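Local structure of putative aldehyde dehydrogenase (4YWE) at residues 405-410 with 430-435; 338-343 with 392-397; 374-379 with 383-388. The protein probably oxidises aldehydes with NAD or NADP as electron acceptor, as members of the aldehyde dehydrogenase family do, and also binds metal ions. All coordinates share one frame; numbering follows the deposited sequence. Where two conformers were deposited one is given.

Interaction 1: residues 405-410 with 430-435. With EDO (1,2-ethanediol), chain N.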
loop_
_atom_site.group_PDB
_atom_site.type_symbol
_atom_site.label_atom_id
_atom_site.label_comp_id
_atom_site.label_asym_id
_atom_site.label_seq_id
_atom_site.Cartn_x
_atom_site.Cartn_y
_atom_site.Cartn_z
ATOM N N GLU A 405 -19.225 -21.522 22.519
ATOM C CA GLU A 405 -19.218 -20.992 23.879
ATOM C C GLU A 405 -17.908 -20.268 24.171
ATOM O O GLU A 405 -17.892 -19.271 24.890
ATOM C CB GLU A 405 -19.445 -22.097 24.913
ATOM C CG GLU A 405 -19.653 -21.543 26.320
ATOM C CD GLU A 405 -19.927 -22.613 27.355
ATOM O OE1 GLU A 405 -19.407 -23.737 27.210
ATOM O OE2 GLU A 405 -20.665 -22.326 28.321
ATOM N N ALA A 406 -16.813 -20.773 23.612
ATOM C CA ALA A 406 -15.513 -20.129 23.768
ATOM C C ALA A 406 -15.566 -18.704 23.232
ATOM O O ALA A 406 -15.078 -17.774 23.873
ATOM C CB ALA A 406 -14.431 -20.928 23.061
ATOM N N VAL A 407 -16.173 -18.539 22.061
ATOM C CA VAL A 407 -16.332 -17.222 21.456
ATOM C C VAL A 407 -17.263 -16.356 22.299
ATOM O O VAL A 407 -16.980 -15.183 22.544
ATOM C CB VAL A 407 -16.853 -17.332 20.013
ATOM C CG1 VAL A 407 -17.194 -15.954 19.461
ATOM C CG2 VAL A 407 -15.828 -18.030 19.130
ATOM N N ALA A 408 -18.373 -16.943 22.739
ATOM C CA ALA A 408 -19.342 -16.238 23.570
ATOM C C ALA A 408 -18.706 -15.756 24.871
ATOM O O ALA A 408 -18.919 -14.619 25.291
ATOM C CB ALA A 408 -20.538 -17.134 23.863
ATOM N N LEU A 409 -17.925 -16.625 25.503
ATOM C CA LEU A 409 -17.229 -16.269 26.733
ATOM C C LEU A 409 -16.163 -15.204 26.479
ATOM O O LEU A 409 -16.051 -14.238 27.234
ATOM C CB LEU A 409 -16.590 -17.508 27.367
ATOM C CG LEU A 409 -17.543 -18.548 27.960
ATOM C CD1 LEU A 409 -16.774 -19.763 28.454
ATOM C CD2 LEU A 409 -18.365 -17.936 29.078
ATOM N N ALA A 410 -15.392 -15.384 25.411
ATOM C CA ALA A 410 -14.297 -14.475 25.083
ATOM C C ALA A 410 -14.790 -13.062 24.776
ATOM O O ALA A 410 -14.212 -12.082 25.243
ATOM C CB ALA A 410 -13.499 -15.016 23.910
ATOM N N MET A 430 -7.717 -20.229 12.615
ATOM C CA MET A 430 -8.109 -19.095 11.788
ATOM C C MET A 430 -9.589 -18.765 11.941
ATOM O O MET A 430 -9.978 -17.597 11.908
ATOM C CB MET A 430 -7.783 -19.371 10.320
ATOM C CG MET A 430 -6.302 -19.577 10.053
ATOM S SD MET A 430 -5.300 -18.252 10.754
ATOM C CE MET A 430 -5.937 -16.834 9.863
ATOM N N ARG A 431 -10.408 -19.800 12.106
ATOM C CA ARG A 431 -11.847 -19.628 12.259
ATOM C C ARG A 431 -12.171 -18.816 13.511
ATOM O O ARG A 431 -13.026 -17.932 13.486
ATOM C CB ARG A 431 -12.539 -20.993 12.310
ATOM C CG ARG A 431 -14.055 -20.940 12.263
ATOM C CD ARG A 431 -14.651 -22.313 11.970
ATOM N NE ARG A 431 -14.240 -23.322 12.943
ATOM C CZ ARG A 431 -13.468 -24.367 12.660
ATOM N NH1 ARG A 431 -13.021 -24.551 11.425
ATOM N NH2 ARG A 431 -13.146 -25.234 13.612
ATOM N N LEU A 432 -11.478 -19.119 14.604
ATOM C CA LEU A 432 -11.680 -18.408 15.861
ATOM C C LEU A 432 -11.131 -16.990 15.789
ATOM O O LEU A 432 -11.758 -16.049 16.271
ATOM C CB LEU A 432 -11.018 -19.157 17.016
ATOM C CG LEU A 432 -11.636 -20.487 17.436
ATOM C CD1 LEU A 432 -10.753 -21.135 18.473
ATOM C CD2 LEU A 432 -13.040 -20.287 17.973
ATOM N N ALA A 433 -9.954 -16.852 15.184
ATOM C CA ALA A 433 -9.288 -15.558 15.057
ATOM C C ALA A 433 -10.170 -14.533 14.349
ATOM O O ALA A 433 -10.111 -13.339 14.645
ATOM C CB ALA A 433 -7.969 -15.718 14.317
ATOM N N ARG A 434 -10.988 -15.005 13.415
ATOM C CA ARG A 434 -11.913 -14.135 12.702
ATOM C C ARG A 434 -13.098 -13.753 13.586
ATOM O O ARG A 434 -13.634 -12.653 13.474
ATOM C CB ARG A 434 -12.411 -14.811 11.423
ATOM N N ARG A 435 -13.497 -14.668 14.466
ATOM C CA ARG A 435 -14.674 -14.461 15.309
ATOM C C ARG A 435 -14.377 -13.603 16.536
ATOM O O ARG A 435 -15.226 -12.832 16.981
ATOM C CB ARG A 435 -15.252 -15.807 15.759
ATOM C CG ARG A 435 -15.846 -16.647 14.640
ATOM C CD ARG A 435 -16.521 -17.894 15.193
ATOM N NE ARG A 435 -17.682 -17.570 16.019
ATOM C CZ ARG A 435 -18.406 -18.470 16.680
ATOM N NH1 ARG A 435 -18.089 -19.756 16.616
ATOM N NH2 ARG A 435 -19.445 -18.086 17.406
HETATM C C1 EDO N . -13.013 -10.984 9.293
HETATM O O1 EDO N . -11.978 -11.391 10.195
HETATM C C2 EDO N . -14.370 -11.326 9.894
HETATM O O2 EDO N . -14.509 -10.674 11.163
#

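Interaction 2: residues 338-343 with 392-397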
loop_
_atom_site.group_PDB
_atom_site.type_symbol
_atom_site.label_atom_id
_atom_site.label_comp_id
_atom_site.label_asym_id
_atom_site.label_seq_id
_atom_site.Cartn_x
_atom_site.Cartn_y
_atom_site.Cartn_z
ATOM N N GLN A 338 -4.965 -2.432 47.448
ATOM C CA GLN A 338 -6.267 -2.551 48.094
ATOM C C GLN A 338 -7.335 -2.957 47.082
ATOM O O GLN A 338 -8.263 -3.698 47.407
ATOM C CB GLN A 338 -6.652 -1.235 48.774
ATOM C CG GLN A 338 -7.974 -1.278 49.525
ATOM C CD GLN A 338 -7.933 -2.196 50.732
ATOM O OE1 GLN A 338 -8.776 -3.079 50.882
ATOM N NE2 GLN A 338 -6.952 -1.987 51.602
ATOM N N ARG A 339 -7.195 -2.469 45.855
ATOM C CA ARG A 339 -8.140 -2.786 44.790
ATOM C C ARG A 339 -8.113 -4.274 44.457
ATOM O O ARG A 339 -9.156 -4.888 44.233
ATOM C CB ARG A 339 -7.838 -1.957 43.540
ATOM C CG ARG A 339 -8.708 -2.302 42.345
ATOM C CD ARG A 339 -8.400 -1.413 41.154
ATOM N NE ARG A 339 -9.201 -1.776 39.988
ATOM C CZ ARG A 339 -10.439 -1.344 39.769
ATOM N NH1 ARG A 339 -11.023 -0.531 40.638
ATOM N NH2 ARG A 339 -11.094 -1.727 38.681
ATOM N N VAL A 340 -6.915 -4.850 44.427
ATOM C CA VAL A 340 -6.754 -6.276 44.176
ATOM C C VAL A 340 -7.332 -7.073 45.343
ATOM O O VAL A 340 -7.976 -8.104 45.144
ATOM C CB VAL A 340 -5.274 -6.639 43.937
ATOM C CG1 VAL A 340 -5.110 -8.145 43.774
ATOM C CG2 VAL A 340 -4.738 -5.907 42.717
ATOM N N TRP A 341 -7.105 -6.583 46.558
ATOM C CA TRP A 341 -7.640 -7.215 47.759
ATOM C C TRP A 341 -9.162 -7.294 47.721
ATOM O O TRP A 341 -9.751 -8.288 48.146
ATOM C CB TRP A 341 -7.195 -6.455 49.012
ATOM C CG TRP A 341 -5.769 -6.691 49.397
ATOM C CD1 TRP A 341 -4.944 -7.672 48.931
ATOM C CD2 TRP A 341 -4.998 -5.929 50.334
ATOM N NE1 TRP A 341 -3.706 -7.568 49.519
ATOM C CE2 TRP A 341 -3.713 -6.505 50.384
ATOM C CE3 TRP A 341 -5.269 -4.814 51.134
ATOM C CZ2 TRP A 341 -2.703 -6.007 51.203
ATOM C CZ3 TRP A 341 -4.264 -4.319 51.945
ATOM C CH2 TRP A 341 -2.997 -4.915 51.973
ATOM N N ASP A 342 -9.794 -6.241 47.213
ATOM C CA ASP A 342 -11.250 -6.177 47.155
ATOM C C ASP A 342 -11.810 -7.193 46.164
ATOM O O ASP A 342 -12.861 -7.786 46.404
ATOM C CB ASP A 342 -11.712 -4.767 46.787
ATOM C CG ASP A 342 -11.357 -3.744 47.850
ATOM O OD1 ASP A 342 -11.003 -4.156 48.975
ATOM O OD2 ASP A 342 -11.436 -2.532 47.564
ATOM N N PHE A 343 -11.106 -7.387 45.053
ATOM C CA PHE A 343 -11.488 -8.404 44.079
ATOM C C PHE A 343 -11.418 -9.798 44.691
ATOM O O PHE A 343 -12.360 -10.584 44.583
ATOM C CB PHE A 343 -10.589 -8.339 42.842
ATOM C CG PHE A 343 -11.069 -7.385 41.790
ATOM C CD1 PHE A 343 -12.044 -7.769 40.885
ATOM C CD2 PHE A 343 -10.536 -6.111 41.694
ATOM C CE1 PHE A 343 -12.486 -6.895 39.908
ATOM C CE2 PHE A 343 -10.974 -5.233 40.718
ATOM C CZ PHE A 343 -11.948 -5.628 39.825
ATOM N N GLY A 392 -4.033 -6.882 38.495
ATOM C CA GLY A 392 -3.225 -7.595 39.465
ATOM C C GLY A 392 -2.882 -8.968 38.923
ATOM O O GLY A 392 -3.369 -9.352 37.859
ATOM N N PRO A 393 -2.050 -9.723 39.651
ATOM C CA PRO A 393 -1.630 -11.046 39.182
ATOM C C PRO A 393 -2.692 -12.112 39.440
ATOM O O PRO A 393 -2.401 -13.141 40.044
ATOM C CB PRO A 393 -0.371 -11.311 40.001
ATOM C CG PRO A 393 -0.638 -10.612 41.297
ATOM C CD PRO A 393 -1.466 -9.392 40.964
ATOM N N VAL A 394 -3.914 -11.862 38.980
ATOM C CA VAL A 394 -5.034 -12.749 39.257
ATOM C C VAL A 394 -5.553 -13.380 37.972
ATOM O O VAL A 394 -5.960 -12.680 37.045
ATOM C CB VAL A 394 -6.164 -11.999 39.984
ATOM C CG1 VAL A 394 -7.254 -12.970 40.410
ATOM C CG2 VAL A 394 -5.612 -11.249 41.185
ATOM N N LEU A 395 -5.543 -14.708 37.925
ATOM C CA LEU A 395 -6.022 -15.432 36.754
ATOM C C LEU A 395 -7.355 -16.112 37.040
ATOM O O LEU A 395 -7.484 -16.864 38.004
ATOM C CB LEU A 395 -4.990 -16.468 36.303
ATOM C CG LEU A 395 -5.390 -17.330 35.104
ATOM C CD1 LEU A 395 -5.662 -16.463 33.883
ATOM C CD2 LEU A 395 -4.319 -18.367 34.805
ATOM N N ALA A 396 -8.347 -15.841 36.197
ATOM C CA ALA A 396 -9.665 -16.451 36.342
ATOM C C ALA A 396 -9.818 -17.619 35.375
ATOM O O ALA A 396 -9.666 -17.458 34.163
ATOM C CB ALA A 396 -10.760 -15.420 36.112
ATOM N N ALA A 397 -10.121 -18.795 35.915
ATOM C CA ALA A 397 -10.243 -19.999 35.104
ATOM C C ALA A 397 -11.679 -20.511 35.064
ATOM O O ALA A 397 -12.384 -20.497 36.074
ATOM C CB ALA A 397 -9.311 -21.082 35.627
#

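Interaction 3: residues 374-379 with 383-388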
loop_
_atom_site.group_PDB
_atom_site.type_symbol
_atom_site.label_atom_id
_atom_site.label_comp_id
_atom_site.label_asym_id
_atom_site.label_seq_id
_atom_site.Cartn_x
_atom_site.Cartn_y
_atom_site.Cartn_z
ATOM N N ALA A 374 -2.522 -15.076 42.054
ATOM C CA ALA A 374 -3.612 -15.926 42.514
ATOM C C ALA A 374 -4.318 -16.616 41.355
ATOM O O ALA A 374 -4.623 -15.993 40.338
ATOM C CB ALA A 374 -4.607 -15.110 43.326
ATOM N N LEU A 375 -4.574 -17.909 41.520
ATOM C CA LEU A 375 -5.313 -18.681 40.530
ATOM C C LEU A 375 -6.668 -19.101 41.082
ATOM O O LEU A 375 -6.745 -19.891 42.022
ATOM C CB LEU A 375 -4.520 -19.917 40.106
ATOM C CG LEU A 375 -5.280 -20.907 39.221
ATOM C CD1 LEU A 375 -5.572 -20.305 37.852
ATOM C CD2 LEU A 375 -4.510 -22.207 39.089
ATOM N N LEU A 376 -7.735 -18.570 40.494
ATOM C CA LEU A 376 -9.086 -18.923 40.913
ATOM C C LEU A 376 -9.790 -19.733 39.830
ATOM O O LEU A 376 -9.579 -19.510 38.637
ATOM C CB LEU A 376 -9.897 -17.670 41.255
ATOM C CG LEU A 376 -9.508 -16.953 42.553
ATOM C CD1 LEU A 376 -8.334 -16.003 42.341
ATOM C CD2 LEU A 376 -10.699 -16.219 43.144
ATOM N N ARG A 377 -10.627 -20.672 40.255
ATOM C CA ARG A 377 -11.270 -21.599 39.332
ATOM C C ARG A 377 -12.789 -21.529 39.415
ATOM O O ARG A 377 -13.342 -20.981 40.369
ATOM C CB ARG A 377 -10.807 -23.029 39.615
ATOM C CG ARG A 377 -11.043 -23.477 41.049
ATOM C CD ARG A 377 -10.878 -24.978 41.188
ATOM N NE ARG A 377 -11.806 -25.697 40.322
ATOM C CZ ARG A 377 -11.599 -26.926 39.863
ATOM N NH1 ARG A 377 -10.490 -27.576 40.186
ATOM N NH2 ARG A 377 -12.498 -27.502 39.079
ATOM N N ASP A 378 -13.448 -22.093 38.404
ATOM C CA ASP A 378 -14.906 -22.165 38.346
ATOM C C ASP A 378 -15.531 -20.779 38.439
ATOM O O ASP A 378 -16.618 -20.612 38.989
ATOM C CB ASP A 378 -15.443 -23.065 39.463
ATOM C CG ASP A 378 -14.802 -24.439 39.461
ATOM O OD1 ASP A 378 -14.651 -25.026 38.369
ATOM O OD2 ASP A 378 -14.438 -24.928 40.551
ATOM N N VAL A 379 -14.830 -19.789 37.898
ATOM C CA VAL A 379 -15.287 -18.408 37.937
ATOM C C VAL A 379 -16.498 -18.224 37.033
ATOM O O VAL A 379 -16.423 -18.482 35.832
ATOM C CB VAL A 379 -14.162 -17.440 37.532
ATOM C CG1 VAL A 379 -14.653 -16.003 37.591
ATOM C CG2 VAL A 379 -12.943 -17.633 38.426
ATOM N N HIS A 383 -19.595 -12.953 36.726
ATOM C CA HIS A 383 -19.044 -12.424 37.968
ATOM C C HIS A 383 -18.069 -11.285 37.674
ATOM O O HIS A 383 -17.419 -11.268 36.627
ATOM C CB HIS A 383 -18.351 -13.529 38.771
ATOM C CG HIS A 383 -18.012 -13.131 40.175
ATOM N ND1 HIS A 383 -16.823 -12.519 40.509
ATOM C CD2 HIS A 383 -18.710 -13.252 41.329
ATOM C CE1 HIS A 383 -16.801 -12.284 41.809
ATOM N NE2 HIS A 383 -17.934 -12.719 42.330
ATOM N N ARG A 384 -17.979 -10.337 38.605
ATOM C CA ARG A 384 -17.122 -9.162 38.452
ATOM C C ARG A 384 -15.658 -9.540 38.218
ATOM O O ARG A 384 -14.928 -8.831 37.524
ATOM C CB ARG A 384 -17.248 -8.262 39.687
ATOM C CG ARG A 384 -16.296 -7.075 39.711
ATOM C CD ARG A 384 -16.652 -6.102 40.824
ATOM N NE ARG A 384 -15.797 -4.917 40.809
ATOM C CZ ARG A 384 -14.698 -4.777 41.544
ATOM N NH1 ARG A 384 -14.314 -5.749 42.360
ATOM N NH2 ARG A 384 -13.983 -3.664 41.461
ATOM N N LEU A 385 -15.238 -10.665 38.789
ATOM C CA LEU A 385 -13.870 -11.144 38.627
ATOM C C LEU A 385 -13.557 -11.459 37.165
ATOM O O LEU A 385 -12.420 -11.308 36.720
ATOM C CB LEU A 385 -13.632 -12.384 39.493
ATOM C CG LEU A 385 -12.205 -12.937 39.520
ATOM C CD1 LEU A 385 -11.248 -11.922 40.127
ATOM C CD2 LEU A 385 -12.144 -14.255 40.274
ATOM N N ALA A 386 -14.572 -11.891 36.422
ATOM C CA ALA A 386 -14.385 -12.289 35.030
ATOM C C ALA A 386 -14.859 -11.215 34.054
ATOM O O ALA A 386 -14.791 -11.400 32.839
ATOM C CB ALA A 386 -15.109 -13.600 34.758
ATOM N N GLN A 387 -15.334 -10.094 34.586
ATOM C CA GLN A 387 -15.882 -9.027 33.755
ATOM C C GLN A 387 -15.061 -7.742 33.834
ATOM O O GLN A 387 -14.905 -7.037 32.837
ATOM C CB GLN A 387 -17.334 -8.740 34.151
ATOM C CG GLN A 387 -18.326 -9.796 33.686
ATOM C CD GLN A 387 -18.601 -9.717 32.195
ATOM O OE1 GLN A 387 -18.511 -8.646 31.594
ATOM N NE2 GLN A 387 -18.936 -10.850 31.592
ATOM N N GLU A 388 -14.537 -7.441 35.019
ATOM C CA GLU A 388 -13.806 -6.193 35.230
ATOM C C GLU A 388 -12.302 -6.421 35.351
ATOM O O GLU A 388 -11.856 -7.473 35.811
ATOM C CB GLU A 388 -14.328 -5.475 36.477
ATOM C CG GLU A 388 -15.804 -5.107 36.400
ATOM C CD GLU A 388 -16.276 -4.324 37.610
ATOM O OE1 GLU A 388 -15.432 -3.963 38.456
ATOM O OE2 GLU A 388 -17.495 -4.069 37.714
#

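Interaction 1: residues 405-410 with 430-435
Val407 and Arg435 meet where two neighbouring helices, 403-410 and 426-435, lie side by side, and their side chains cross at about a right angle. The tight part of the contact is all Val407. Its CG2 sits over the centre of the Arg435 guanidinium, 3.5 Å above the plane. CG1 reaches Arg435 NH2 at 3.7 Å. The same CG2 also touches Leu432 CD2 at 3.8 Å, and Leu432 in turn packs on Phe266. A valine suits this place because CG2, held directly on CB, can lie over the guanidinium and still touch Leu432, while CG1 adds a second methyl against Arg435, with no flexible chain to immobilise.

The solvent side is looser. Arg435 is exposed, and a bend at chi3 (65°) in an otherwise extended chain brings its flat end back over the valine. Its NH1 forms a salt bridge with Asp404, which comes just before the first segment and ties the two helices together on the surface. Apart from this contact, 1,2-ethanediol, probably from the crystallisation liquor, lies with O2 3.2 Å from Arg434 O and also bonds to Glu146 of a neighbouring subunit.

No hydrogen bond joins the two segments. The guanidinium therefore serves two ends: its face lies against hydrocarbon, whereas NH1, at its edge, pairs with Asp404, probably balancing the charge without a polar partner among the valine and leucine methyls.

Interaction 2: residues 338-343 with 392-397
Val340 of helix 334-349 faces the turn and first strand residue of 392-397, and its side chain makes both contacts between the two segments. From CB, which is directed at the other segment, the chain forks at once. CG2 goes to the backbone, lying 4.0 Å from Gly392 CA; CG1, anti to the backbone N (chi1 176°), goes to Val394 CG2 at 4.1 Å. The two valines do not meet end on but slide past each other in opposite directions, and a single methyl of each makes the contact.

Gly392 suits its position because a CB there would be directed toward the helix and would clash with Val340 CG2; with only hydrogens on its CA, the helix comes to 6.0 Å between Val340 CA and Gly392 CA. Pro393 then centres an inverse gamma turn, in which Val394 N makes a weak hydrogen bond to Gly392 O. Beyond this turn the chain enters strand 394-400, an inner strand of the mixed sheet, and beta-branched Val394 directs its side chain toward the helix. Leu331 also packs on Val340, and Leu376 of the adjacent strand packs on Val394.

All three touching residues are buried and no hydrogen bond crosses between the segments. What holds helix to sheet here is thus the burial of apolar surface, with dispersion between neighbouring methyls, rather than directed bonds.

Interaction 3: residues 374-379 with 383-388
Leu385 reaches strand 374-376 and the residues after it with its CD2 methyl, which meets Leu376 and Val379. Against Leu376 it crosses at a slant, and the two CD2 methyls touch at 3.8 Å. Against Val379 the crossing is close to a right angle, with Val379 CG2 3.9 Å from Leu385 CD2. One methyl of Leu385 therefore serves both partners. The other branch of Val379, CG1, is anti to the backbone N (chi1 -179°) and lies 3.7 Å from Ala386 CB, where a small residue lets helix and turn approach closely.

These residues belong to a beta-alpha-beta unit in which strand 374-376 leads through the short, weakly bonded helix 384-387 to strand 394-400, parallel to the first and next to it in the sheet. In the returning strand Ala396 packs on Val379 and Met398 on Ala386, and Ala347 of helix 334-349 packs on Leu385, extending the apolar packing.

The start of the helix is fixed by His383 at the N-cap. Its ND1 accepts from Leu385 N at 3.0 Å along a nearly straight bond (168°), although the donor stands 25° out of the ring plane. Histidine fits because its second nitrogen, NE2, can at the same time bond to Asp350, a residue seen to bind calcium in a structure of this protein, though no calcium is bound there in this chain. After strand 374-376, Arg377 NE forms a salt bridge with Asp378 OD2 at 2.8 Å, meeting the carboxylate from above its plane; Arg377 NH2 also pairs with Glu304.

Along the chain interaction 3 is nested inside the loop closed by interaction 2, and interaction 1 opens only after both have closed. Interactions 2 and 3 have centres 8 Å apart and touch: strands 374-376 and 394-400 are parallel neighbours in one mixed sheet, joined by backbone hydrogen bonds, and Phe343 packs against Arg384. Interaction 1 lies about 25 Å from interaction 2 and 19 Å from interaction 3, centre to centre, without touching either. Strand 394-400 nevertheless leads on to helix 403-410, which packs on the same sheet. Interactions 2 and 3 thus fasten a helix and a crossover to the sheet within one subunit, while interaction 1 joins two helices, one of which also touches other subunits of the four-chain assembly.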